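Lactamase_B domain-containing protein (Bacillus lehensis G1, PDB 7EV5) binds two zinc ions in a metallo-beta-lactamase fold and is probably a hydrolase, resembling both B3 metallo-beta-lactamases and glyoxalase II. Local coordinates at residues 194-197 against 198-201. Numbering follows the deposited sequence. Where two conformers were deposited one is given.
Sequences LTTI and GQEM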
ATOM      1  N   LEU A 194     -13.319  -1.243   2.283  1.00 15.26           N
ATOM      2  CA  LEU A 194     -13.248  -0.330   1.153  1.00 12.04           C
ATOM      3  C   LEU A 194     -14.208   0.838   1.356  1.00 14.49           C
ATOM      4  O   LEU A 194     -15.216   0.735   2.059  1.00 15.67           O
ATOM      5  CB  LEU A 194     -13.627  -1.066  -0.130  1.00 14.75           C
ATOM      6  CG  LEU A 194     -12.707  -2.183  -0.604  1.00 12.57           C
ATOM      7  CD1 LEU A 194     -13.352  -2.897  -1.774  1.00 18.59           C
ATOM      8  CD2 LEU A 194     -11.340  -1.625  -0.997  1.00 14.52           C
ATOM      9  N   THR A 195     -13.884   1.963   0.727  1.00 12.47           N
ATOM     10  CA  THR A 195     -14.758   3.123   0.703  1.00 15.31           C
ATOM     11  C   THR A 195     -14.544   3.847  -0.620  1.00 15.11           C
ATOM     12  O   THR A 195     -13.880   3.334  -1.522  1.00 13.44           O
ATOM     13  CB  THR A 195     -14.555   3.977   1.960  1.00 15.36           C
ATOM     14  OG1 THR A 195     -15.595   4.955   2.029  1.00 14.77           O
ATOM     15  CG2 THR A 195     -13.196   4.661   1.947  1.00 15.24           C
ATOM     16  N   THR A 196     -15.149   5.024  -0.764  1.00 14.39           N
ATOM     17  CA  THR A 196     -14.902   5.852  -1.933  1.00 13.63           C
ATOM     18  C   THR A 196     -14.535   7.253  -1.479  1.00 13.92           C
ATOM     19  O   THR A 196     -14.776   7.640  -0.331  1.00 14.80           O
ATOM     20  CB  THR A 196     -16.103   5.931  -2.895  1.00 15.93           C
ATOM     21  OG1 THR A 196     -17.217   6.523  -2.212  1.00 19.51           O
ATOM     22  CG2 THR A 196     -16.474   4.549  -3.421  1.00 18.39           C
ATOM     23  N   ILE A 197     -13.922   7.989  -2.407  1.00 15.82           N
ATOM     24  CA  ILE A 197     -13.553   9.378  -2.142  1.00 16.29           C
ATOM     25  C   ILE A 197     -14.777  10.184  -1.736  1.00 19.51           C
ATOM     26  O   ILE A 197     -14.765  10.891  -0.721  1.00 18.03           O
ATOM     27  CB  ILE A 197     -12.858   9.991  -3.368  1.00 16.10           C
ATOM     28  CG1 ILE A 197     -11.532   9.281  -3.648  1.00 18.83           C
ATOM     29  CG2 ILE A 197     -12.672  11.500  -3.165  1.00 19.92           C
ATOM     30  CD1 ILE A 197     -10.427   9.683  -2.723  1.00 20.70           C
ATOM     31  N   GLY A 198     -15.860  10.064  -2.511  1.00 15.96           N
ATOM     32  CA  GLY A 198     -17.057  10.842  -2.224  1.00 18.70           C
ATOM     33  C   GLY A 198     -17.648  10.530  -0.864  1.00 21.07           C
ATOM     34  O   GLY A 198     -18.054  11.434  -0.133  1.00 22.06           O
ATOM     35  N   GLN A 199     -17.691   9.246  -0.498  1.00 18.11           N
ATOM     36  CA  GLN A 199     -18.249   8.879   0.797  1.00 21.97           C
ATOM     37  C   GLN A 199     -17.439   9.464   1.948  1.00 20.94           C
ATOM     38  O   GLN A 199     -18.007   9.894   2.957  1.00 23.45           O
ATOM     39  CB  GLN A 199     -18.351   7.359   0.919  1.00 25.54           C
ATOM     40  CG  GLN A 199     -19.476   6.765   0.087  1.00 26.89           C
ATOM     41  CD  GLN A 199     -20.804   7.457   0.313  1.00 33.82           C
ATOM     42  OE1 GLN A 199     -21.281   7.555   1.448  1.00 35.52           O
ATOM     43  NE2 GLN A 199     -21.410   7.946  -0.767  1.00 24.51           N
ATOM     44  N   GLU A 200     -16.109   9.486   1.824  1.00 20.97           N
ATOM     45  CA  GLU A 200     -15.303  10.024   2.915  1.00 18.20           C
ATOM     46  C   GLU A 200     -15.403  11.542   2.971  1.00 25.86           C
ATOM     47  O   GLU A 200     -15.439  12.130   4.058  1.00 20.46           O
ATOM     48  CB  GLU A 200     -13.851   9.556   2.800  1.00 18.35           C
ATOM     49  CG  GLU A 200     -13.682   8.047   2.994  1.00 16.27           C
ATOM     50  CD  GLU A 200     -14.448   7.517   4.190  1.00 14.64           C
ATOM     51  OE1 GLU A 200     -14.241   8.031   5.305  1.00 16.95           O
ATOM     52  OE2 GLU A 200     -15.251   6.573   4.016  1.00 16.96           O
ATOM     53  N   MET A 201     -15.450  12.188   1.805  1.00 23.52           N
ATOM     54  CA  MET A 201     -15.645  13.634   1.761  0.59 22.23           C
ATOM     55  C   MET A 201     -16.914  14.037   2.501  1.00 27.08           C
ATOM     56  O   MET A 201     -16.943  15.062   3.191  1.00 30.31           O
ATOM     57  CB  MET A 201     -15.704  14.083   0.300  0.59 24.01           C
ATOM     58  CG  MET A 201     -15.786  15.586   0.068  0.59 25.20           C
ATOM     59  SD  MET A 201     -15.683  15.972  -1.693  0.59 26.13           S
ATOM     60  CE  MET A 201     -14.576  14.678  -2.251  0.59 31.13           C
TER
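Glu-200 reaches back from the first turn of a helix to Thr-195, the residue before the N-cap. Glu-200 CB lies 3.8 Å from Thr-196 O, the carbonyl that accepts the Glu-200 backbone N-H. Glu-200 CG, set anti to its own carbonyl carbon (chi1 -66°), lies between Thr-196 O and the Thr-195 methyl, 3.6 Å from Thr-195 CG2, and a bend at chi2 turns the carboxylate toward the Thr-195 hydroxyl. There Glu-200 CD sits 3.5 Å from Thr-195 OG1, and Glu-200 OE2 accepts a hydrogen bond from the Thr-195 hydroxyl through its anti lone pair, 2.6 Å from OG1. The other oxygen, Glu-200 OE1, accepts from Gln-155 N and Asn-204 ND2, so both oxygens of the buried carboxylate are bonded, which should restrict its rotation.

Thr-196 is the N-cap: its OG1 accepts from Gln-199 N at 3.3 Å, with the Gln-199 side chain running alongside. After the Glu-200 N to Thr-196 O bond, the helical bonding continues with Met-201 N to Ile-197 O at 2.9 Å.

The contact thus marks the passage from strand 195-196, an outermost strand of its mixed sheet that pairs antiparallel with strand 186-189, into helix 197-203, with Ile-197 packed on Val-187.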